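Local coordinates for protein Mypaa.01249.c (Mycobacterium paratuberculosis, PDB 3RD5) that is of unknown specific function but probably acts as an oxidoreductase of the short-chain dehydrogenase/reductase family, at residues I44-D49 with R78-G83; A55-M60 with V64-L69; G231-L236 with G257-V262. All blocks are in the same frame, centred on the assembly; numbering follows the deposited sequence.

Contact 1 of 3, residues I44-D49 with R78-G83; sequences IMAVRD and RRFADG
Ala46 lays its methyl over one face of the Phe80 ring while Ile44 meets the same ring at its edge, and with these two touches strand 42-47 packs against helix 74-82 in the Rossmann fold of a short-chain dehydrogenase/reductase. The strand's alternation sets the pattern: Ile44 and Ala46 direct their side chains toward the helix, and Met45 between them points away. From the helix a single residue answers. Phe80 CG stands anti to the backbone N (chi1 168°), which sends the ring out from the helix onto the strand. Ala46 CB lies 3.9 Å from the ring centroid and 27° off the ring normal, a CH-pi contact over the face. A small residue suits this place, because its methyl lets the flat ring come close to the sheet. Ile44 works differently. Its CG2, anti to the backbone N, comes near the ring plane and reaches Phe80 CE1 at 4.1 Å, so this branched side chain flanks the aromatic group instead of covering it. All three residues are buried, and no hydrogen bond joins the segments; the contact is held by apolar surface alone. Neighbouring elements close round the ring: Phe80 also touches Val20 of strand 18-22, Arg67 of strand 63-68 and Leu122 of helix 110-126. On the strand, Ala46 packs on Leu69 as well, and Ile44 on Thr18. The methyl of Ala46 is not centred on the aromatic ring but shifted to its outer end: Ala46 CB is 3.6 Å from both Phe80 CZ and Phe80 CE1, against 4.1 Å from Phe80 CE2.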
loop_
_atom_site.group_PDB
_atom_site.type_symbol
_atom_site.label_atom_id
_atom_site.label_comp_id
_atom_site.label_asym_id
_atom_site.label_seq_id
_atom_site.Cartn_x
_atom_site.Cartn_y
_atom_site.Cartn_z
ATOM N N ILE A 44 -1.205 -6.563 12.776
ATOM C CA ILE A 44 0.090 -7.194 12.504
ATOM C C ILE A 44 0.902 -6.195 11.683
ATOM O O ILE A 44 0.563 -5.936 10.512
ATOM C CB ILE A 44 -0.081 -8.510 11.749
ATOM C CG1 ILE A 44 -0.900 -9.502 12.579
ATOM C CG2 ILE A 44 1.286 -9.105 11.376
ATOM C CD1 ILE A 44 -1.401 -10.707 11.773
ATOM N N MET A 45 1.910 -5.586 12.314
ATOM C CA MET A 45 2.793 -4.646 11.649
ATOM C C MET A 45 3.967 -5.419 11.102
ATOM O O MET A 45 4.697 -6.073 11.852
ATOM C CB MET A 45 3.301 -3.588 12.624
ATOM C CG MET A 45 4.374 -2.696 12.079
ATOM S SD MET A 45 3.706 -1.633 10.838
ATOM C CE MET A 45 2.137 -1.395 11.759
ATOM N N ALA A 46 4.170 -5.330 9.796
ATOM C CA ALA A 46 5.172 -6.122 9.075
ATOM C C ALA A 46 6.267 -5.187 8.596
ATOM O O ALA A 46 6.030 -4.347 7.718
ATOM C CB ALA A 46 4.482 -6.841 7.923
ATOM N N VAL A 47 7.456 -5.290 9.218
ATOM C CA VAL A 47 8.532 -4.309 9.077
ATOM C C VAL A 47 9.889 -4.970 8.957
ATOM O O VAL A 47 10.077 -6.096 9.412
ATOM C CB VAL A 47 8.558 -3.332 10.261
ATOM C CG1 VAL A 47 7.245 -2.544 10.305
ATOM C CG2 VAL A 47 8.827 -4.031 11.627
ATOM N N ARG A 48 10.849 -4.257 8.366
ATOM C CA ARG A 48 12.213 -4.756 8.200
ATOM C C ARG A 48 12.941 -4.782 9.530
ATOM O O ARG A 48 13.622 -5.771 9.873
ATOM C CB ARG A 48 12.978 -3.865 7.212
ATOM C CG ARG A 48 14.375 -4.364 6.782
ATOM C CD ARG A 48 15.106 -3.282 5.960
ATOM N NE ARG A 48 16.181 -3.787 5.097
ATOM C CZ ARG A 48 16.122 -3.875 3.765
ATOM N NH1 ARG A 48 15.035 -3.511 3.096
ATOM N NH2 ARG A 48 17.163 -4.347 3.093
ATOM N N ASP A 49 12.825 -3.686 10.283
ATOM C CA ASP A 49 13.558 -3.499 11.546
ATOM C C ASP A 49 12.589 -3.754 12.686
ATOM O O ASP A 49 11.860 -2.852 13.161
ATOM C CB ASP A 49 14.163 -2.087 11.643
ATOM C CG ASP A 49 14.998 -1.868 12.905
ATOM O OD1 ASP A 49 14.895 -2.640 13.898
ATOM O OD2 ASP A 49 15.801 -0.889 12.901
ATOM N N ARG A 78 7.534 -14.068 1.021
ATOM C CA ARG A 78 6.920 -15.405 1.039
ATOM C C ARG A 78 6.859 -15.993 2.440
ATOM O O ARG A 78 5.825 -16.536 2.848
ATOM C CB ARG A 78 7.663 -16.347 0.090
ATOM C CG ARG A 78 7.429 -16.034 -1.359
ATOM C CD ARG A 78 7.980 -17.132 -2.296
ATOM N NE ARG A 78 7.275 -17.045 -3.560
ATOM C CZ ARG A 78 6.125 -17.649 -3.834
ATOM N NH1 ARG A 78 5.532 -18.481 -2.972
ATOM N NH2 ARG A 78 5.586 -17.457 -5.014
ATOM N N ARG A 79 7.948 -15.885 3.183
ATOM C CA ARG A 79 8.003 -16.414 4.556
ATOM C C ARG A 79 6.975 -15.673 5.444
ATOM O O ARG A 79 6.244 -16.297 6.227
ATOM C CB ARG A 79 9.426 -16.264 5.088
ATOM C CG ARG A 79 10.399 -17.312 4.580
ATOM C CD ARG A 79 11.709 -17.310 5.396
ATOM N NE ARG A 79 12.344 -15.993 5.493
ATOM C CZ ARG A 79 13.174 -15.453 4.600
ATOM N NH1 ARG A 79 13.519 -16.113 3.495
ATOM N NH2 ARG A 79 13.683 -14.245 4.820
ATOM N N PHE A 80 6.902 -14.357 5.294
ATOM C CA PHE A 80 5.951 -13.567 6.075
ATOM C C PHE A 80 4.515 -13.963 5.733
ATOM O O PHE A 80 3.688 -14.232 6.610
ATOM C CB PHE A 80 6.153 -12.064 5.875
ATOM C CG PHE A 80 5.011 -11.267 6.434
ATOM C CD1 PHE A 80 4.932 -11.038 7.809
ATOM C CD2 PHE A 80 3.975 -10.826 5.639
ATOM C CE1 PHE A 80 3.825 -10.389 8.358
ATOM C CE2 PHE A 80 2.867 -10.188 6.201
ATOM C CZ PHE A 80 2.806 -9.972 7.564
ATOM N N ALA A 81 4.194 -14.024 4.447
ATOM C CA ALA A 81 2.845 -14.369 4.045
ATOM C C ALA A 81 2.415 -15.729 4.527
ATOM O O ALA A 81 1.255 -15.918 4.925
ATOM C CB ALA A 81 2.705 -14.279 2.503
ATOM N N ASP A 82 3.322 -16.700 4.461
ATOM C CA ASP A 82 2.983 -18.061 4.863
ATOM C C ASP A 82 2.654 -18.141 6.340
ATOM O O ASP A 82 1.932 -19.043 6.760
ATOM C CB ASP A 82 4.128 -18.998 4.514
ATOM C CG ASP A 82 4.202 -19.309 3.013
ATOM O OD1 ASP A 82 3.240 -19.030 2.247
ATOM O OD2 ASP A 82 5.254 -19.856 2.606
ATOM N N GLY A 83 3.169 -17.204 7.130
ATOM C CA GLY A 83 2.852 -17.113 8.544
ATOM C C GLY A 83 1.554 -16.446 8.925
ATOM O O GLY A 83 1.204 -16.447 10.119
#

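Contact 2 of 3, residues A55-M60 with V64-L69; sequences AAARTM and VEVREL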
loop_
_atom_site.group_PDB
_atom_site.type_symbol
_atom_site.label_atom_id
_atom_site.label_comp_id
_atom_site.label_asym_id
_atom_site.label_seq_id
_atom_site.Cartn_x
_atom_site.Cartn_y
_atom_site.Cartn_z
ATOM N N ALA A 55 9.814 -1.762 19.843
ATOM C CA ALA A 55 9.944 -0.712 20.859
ATOM C C ALA A 55 8.773 0.283 20.776
ATOM O O ALA A 55 8.322 0.801 21.803
ATOM C CB ALA A 55 11.308 0.028 20.755
ATOM N N ALA A 56 8.280 0.544 19.575
ATOM C CA ALA A 56 7.120 1.437 19.404
ATOM C C ALA A 56 5.790 0.738 19.709
ATOM O O ALA A 56 4.952 1.272 20.448
ATOM C CB ALA A 56 7.091 2.039 18.032
ATOM N N ALA A 57 5.619 -0.474 19.213
ATOM C CA ALA A 57 4.349 -1.182 19.349
ATOM C C ALA A 57 4.015 -1.535 20.785
ATOM O O ALA A 57 2.822 -1.573 21.173
ATOM C CB ALA A 57 4.364 -2.445 18.487
ATOM N N ARG A 58 5.023 -1.817 21.608
ATOM C CA ARG A 58 4.759 -2.330 22.957
ATOM C C ARG A 58 4.086 -1.304 23.876
ATOM O O ARG A 58 3.550 -1.688 24.900
ATOM C CB ARG A 58 6.025 -2.890 23.625
ATOM C CG ARG A 58 7.063 -1.863 23.892
ATOM C CD ARG A 58 8.388 -2.525 24.292
ATOM N NE ARG A 58 8.253 -3.218 25.558
ATOM C CZ ARG A 58 8.308 -2.630 26.752
ATOM N NH1 ARG A 58 8.525 -1.314 26.869
ATOM N NH2 ARG A 58 8.158 -3.370 27.837
ATOM N N THR A 59 4.141 -0.013 23.535
ATOM C CA THR A 59 3.455 1.036 24.300
ATOM C C THR A 59 2.163 1.549 23.641
ATOM O O THR A 59 1.545 2.482 24.156
ATOM C CB THR A 59 4.383 2.227 24.571
ATOM O OG1 THR A 59 4.712 2.850 23.344
ATOM C CG2 THR A 59 5.645 1.751 25.270
ATOM N N MET A 60 1.744 0.959 22.532
ATOM C CA MET A 60 0.484 1.322 21.882
ATOM C C MET A 60 -0.669 0.618 22.569
ATOM O O MET A 60 -0.611 -0.596 22.794
ATOM C CB MET A 60 0.507 0.941 20.408
ATOM C CG MET A 60 1.498 1.740 19.613
ATOM S SD MET A 60 1.373 1.320 17.840
ATOM C CE MET A 60 2.421 2.593 17.074
ATOM N N VAL A 64 -0.987 -4.429 18.861
ATOM C CA VAL A 64 -0.126 -4.259 17.675
ATOM C C VAL A 64 1.052 -5.214 17.828
ATOM O O VAL A 64 1.913 -5.012 18.700
ATOM C CB VAL A 64 0.384 -2.819 17.510
ATOM C CG1 VAL A 64 1.203 -2.700 16.231
ATOM C CG2 VAL A 64 -0.770 -1.816 17.485
ATOM N N GLU A 65 1.056 -6.271 17.009
ATOM C CA GLU A 65 2.124 -7.266 16.946
ATOM C C GLU A 65 3.104 -6.893 15.857
ATOM O O GLU A 65 2.687 -6.437 14.827
ATOM C CB GLU A 65 1.574 -8.683 16.657
ATOM C CG GLU A 65 2.666 -9.767 16.603
ATOM C CD GLU A 65 2.215 -11.115 16.070
ATOM O OE1 GLU A 65 1.012 -11.304 15.767
ATOM O OE2 GLU A 65 3.108 -12.002 15.977
ATOM N N VAL A 66 4.390 -7.100 16.090
ATOM C CA VAL A 66 5.423 -6.840 15.082
ATOM C C VAL A 66 5.991 -8.159 14.542
ATOM O O VAL A 66 6.385 -9.056 15.316
ATOM C CB VAL A 66 6.522 -6.003 15.708
ATOM C CG1 VAL A 66 7.708 -5.846 14.775
ATOM C CG2 VAL A 66 5.959 -4.630 16.063
ATOM N N ARG A 67 6.037 -8.259 13.207
ATOM C CA ARG A 67 6.649 -9.409 12.514
ATOM C C ARG A 67 7.609 -8.893 11.457
ATOM O O ARG A 67 7.450 -7.790 10.925
ATOM C CB ARG A 67 5.600 -10.295 11.857
ATOM C CG ARG A 67 4.609 -10.922 12.802
ATOM C CD ARG A 67 3.747 -11.939 12.124
ATOM N NE ARG A 67 2.666 -12.356 13.026
ATOM C CZ ARG A 67 1.617 -13.084 12.666
ATOM N NH1 ARG A 67 1.510 -13.579 11.448
ATOM N NH2 ARG A 67 0.656 -13.313 13.553
ATOM N N GLU A 68 8.580 -9.723 11.116
ATOM C CA GLU A 68 9.597 -9.363 10.127
ATOM C C GLU A 68 9.100 -9.522 8.710
ATOM O O GLU A 68 8.534 -10.564 8.343
ATOM C CB GLU A 68 10.847 -10.236 10.293
ATOM C CG GLU A 68 12.076 -9.652 9.637
ATOM C CD GLU A 68 13.278 -10.552 9.726
ATOM O OE1 GLU A 68 13.433 -11.251 10.748
ATOM O OE2 GLU A 68 14.072 -10.551 8.756
ATOM N N LEU A 69 9.330 -8.478 7.923
ATOM C CA LEU A 69 9.053 -8.471 6.490
ATOM C C LEU A 69 10.065 -7.543 5.843
ATOM O O LEU A 69 10.131 -6.353 6.195
ATOM C CB LEU A 69 7.639 -7.996 6.190
ATOM C CG LEU A 69 7.300 -7.670 4.730
ATOM C CD1 LEU A 69 7.410 -8.969 3.923
ATOM C CD2 LEU A 69 5.912 -7.035 4.628
HETATM O O HOH W 1 0.262 -2.873 21.024
#
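The methyl of Ala57 sits snugly against strand 63-68, with Ala57 CB 3.6 Å from Val66 CG2 and equally close to the carbonyl oxygen of Val64. Alanine suits this spot, being small enough to bring the helix end right onto the strand. Val64 adds its own two branches: CG1, anti to the backbone N (chi1 -177°), reaches Ala57 CB at 3.9 Å, while CG2 meets Met60 SD at 3.8 Å. Met60, extended beyond CG, thus reaches the valine with its sulfur, the two side chains crossing at an angle. Ala57 is buried, whereas Met60 and Val64 are partly exposed, and beside this apolar patch the link is indirect and polar. Ala57 to Met60 form a type I beta turn, and a water bridges the turn and the strand. It accepts a hydrogen bond from Val64 N (2.9 Å to the water oxygen) and lies close to the carbonyl oxygens of Ala57 and Met60. On the opposite face of the strand, Arg67 grips the Glu65 carboxylate side-on in a salt bridge; its NE approaches Glu65 OE2 from above the carboxylate plane, 59° out of it. Helix 50-57 packed back upon the strand that follows it is the hallmark of the beta-alpha-beta crossover of the Rossmann fold.

Contact 3 of 3, residues G231-L236 with G257-V262; sequences GARQTL and GRTQPV
The carboxamide of Gln234 meets the hydroxyl of Thr259 obliquely: the donor stands 34° from the carbonyl plane, at a C=O...donor angle of 109°. The bond, Thr259 OG1 to Gln234 OE1, is short at 2.7 Å. At the edge of the Arg233 guanidinium, in its plane, lies a water that accepts from Arg233 NH1 at 3.0 Å. The same water accepts from Gln234 NE2 and donates to Gly257 O and Thr259 OG1, so four bonds hold it. The threonine hydroxyl thereby gives its proton to the amide and receives one from the water, which suits a small hydroxyl on a buried face. Gln234 folds back at chi2 (-51°), bringing its amide up to the strand although its CB does not head there; its NE2 also bonds Phe230 O, one turn earlier. The aliphatic part of Arg233 crosses the hydroxyl at an angle, with Arg233 CD 3.3 Å from Thr259 OG1. Gly257 has backbone angles at which a CB would press on the carbonyl oxygen of the residue before, which accounts for a glycine there. Helix 226-240 is thus fastened to strand 259-261, the antiparallel edge strand added beside 248-251 to the otherwise parallel sheet of this Rossmann fold.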
loop_
_atom_site.group_PDB
_atom_site.type_symbol
_atom_site.label_atom_id
_atom_site.label_comp_id
_atom_site.label_asym_id
_atom_site.label_seq_id
_atom_site.Cartn_x
_atom_site.Cartn_y
_atom_site.Cartn_z
ATOM N N GLY A 231 -1.955 12.283 7.265
ATOM C CA GLY A 231 -1.794 11.279 6.247
ATOM C C GLY A 231 -2.528 9.989 6.557
ATOM O O GLY A 231 -3.173 9.371 5.688
ATOM N N ALA A 232 -2.444 9.558 7.820
ATOM C CA ALA A 232 -3.062 8.293 8.229
ATOM C C ALA A 232 -4.563 8.363 8.097
ATOM O O ALA A 232 -5.224 7.341 7.849
ATOM C CB ALA A 232 -2.658 7.924 9.681
ATOM N N ARG A 233 -5.131 9.547 8.310
ATOM C CA ARG A 233 -6.573 9.741 8.190
ATOM C C ARG A 233 -7.123 9.190 6.882
ATOM O O ARG A 233 -8.188 8.594 6.815
ATOM C CB ARG A 233 -6.900 11.220 8.315
ATOM C CG ARG A 233 -8.381 11.587 8.220
ATOM C CD ARG A 233 -8.596 13.099 8.117
ATOM N NE ARG A 233 -8.131 13.769 9.309
ATOM C CZ ARG A 233 -7.987 15.088 9.391
ATOM N NH1 ARG A 233 -8.213 15.841 8.334
ATOM N NH2 ARG A 233 -7.555 15.633 10.525
ATOM N N GLN A 234 -6.365 9.445 5.821
ATOM C CA GLN A 234 -6.802 9.086 4.477
ATOM C C GLN A 234 -6.882 7.560 4.356
ATOM O O GLN A 234 -7.879 6.995 3.859
ATOM C CB GLN A 234 -5.875 9.705 3.434
ATOM C CG GLN A 234 -5.426 11.159 3.664
ATOM C CD GLN A 234 -6.531 12.141 3.935
ATOM O OE1 GLN A 234 -7.618 12.049 3.323
ATOM N NE2 GLN A 234 -6.255 13.126 4.837
ATOM N N THR A 235 -5.824 6.885 4.782
ATOM C CA THR A 235 -5.794 5.424 4.792
ATOM C C THR A 235 -6.906 4.833 5.666
ATOM O O THR A 235 -7.555 3.864 5.288
ATOM C CB THR A 235 -4.455 4.911 5.284
ATOM O OG1 THR A 235 -3.399 5.460 4.492
ATOM C CG2 THR A 235 -4.377 3.391 5.223
ATOM N N LEU A 236 -7.107 5.438 6.834
ATOM C CA LEU A 236 -8.100 4.941 7.792
ATOM C C LEU A 236 -9.531 5.016 7.244
ATOM O O LEU A 236 -10.356 4.151 7.493
ATOM C CB LEU A 236 -7.943 5.694 9.126
ATOM C CG LEU A 236 -6.672 5.365 9.930
ATOM C CD1 LEU A 236 -6.407 6.408 11.054
ATOM C CD2 LEU A 236 -6.729 3.928 10.488
ATOM N N GLY A 257 -7.159 19.394 2.601
ATOM C CA GLY A 257 -8.590 19.323 2.404
ATOM C C GLY A 257 -9.248 18.133 3.065
ATOM O O GLY A 257 -8.583 17.199 3.515
ATOM N N ARG A 258 -10.583 18.152 3.083
ATOM C CA ARG A 258 -11.376 17.079 3.689
ATOM C C ARG A 258 -11.178 15.752 2.979
ATOM O O ARG A 258 -10.980 15.711 1.757
ATOM C CB ARG A 258 -12.865 17.424 3.652
ATOM C CG ARG A 258 -13.508 17.589 2.310
ATOM C CD ARG A 258 -14.973 18.072 2.503
ATOM N NE ARG A 258 -15.776 17.116 3.280
ATOM C CZ ARG A 258 -16.827 17.436 4.041
ATOM N NH1 ARG A 258 -17.218 18.693 4.172
ATOM N NH2 ARG A 258 -17.486 16.489 4.694
ATOM N N THR A 259 -11.286 14.666 3.729
ATOM C CA THR A 259 -11.120 13.304 3.174
ATOM C C THR A 259 -12.353 12.870 2.402
ATOM O O THR A 259 -13.494 12.966 2.868
ATOM C CB THR A 259 -10.832 12.333 4.325
ATOM O OG1 THR A 259 -9.633 12.722 4.994
ATOM C CG2 THR A 259 -10.704 10.905 3.800
ATOM N N GLN A 260 -12.134 12.444 1.175
ATOM C CA GLN A 260 -13.212 12.043 0.271
ATOM C C GLN A 260 -12.633 11.213 -0.874
ATOM O O GLN A 260 -11.421 11.184 -1.091
ATOM C CB GLN A 260 -13.948 13.274 -0.290
ATOM C CG GLN A 260 -12.996 14.245 -1.018
ATOM C CD GLN A 260 -13.654 15.330 -1.792
ATOM O OE1 GLN A 260 -14.256 16.156 -1.217
ATOM N NE2 GLN A 260 -13.482 15.334 -3.113
ATOM N N PRO A 261 -13.479 10.540 -1.651
ATOM C CA PRO A 261 -13.012 10.013 -2.929
ATOM C C PRO A 261 -12.488 11.135 -3.825
ATOM O O PRO A 261 -13.099 12.208 -3.913
ATOM C CB PRO A 261 -14.293 9.384 -3.513
ATOM C CG PRO A 261 -15.093 9.020 -2.293
ATOM C CD PRO A 261 -14.912 10.251 -1.453
ATOM N N VAL A 262 -11.360 10.858 -4.481
ATOM C CA VAL A 262 -10.672 11.842 -5.310
ATOM C C VAL A 262 -10.347 11.238 -6.685
ATOM O O VAL A 262 -10.519 10.043 -6.896
ATOM C CB VAL A 262 -9.399 12.357 -4.644
ATOM C CG1 VAL A 262 -9.747 13.148 -3.371
ATOM C CG2 VAL A 262 -8.409 11.220 -4.355
HETATM O O HOH W 2 -8.463 15.190 5.429
#

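After strand 18-22 and helix 27-38 the chain enters strand 42-47, where contact 1 opens; it runs through helix 50-57 and strand 63-68, and contact 1 closes on helix 74-82. Contact 2 opens and shuts within that interval, spanning a short turn. The two touch: Met45 pairs its backbone with Glu65 and Arg67 in the neighbouring strand 63-68, and Ala46 packs on Leu69. Together they tie two successive helices to one edge of the sheet. Contact 3 comes later, in series, joining helix 226-240 to strand 259-261 at the other edge. Its centre is about 26 Å from that of contact 1, and the shared sheet links them.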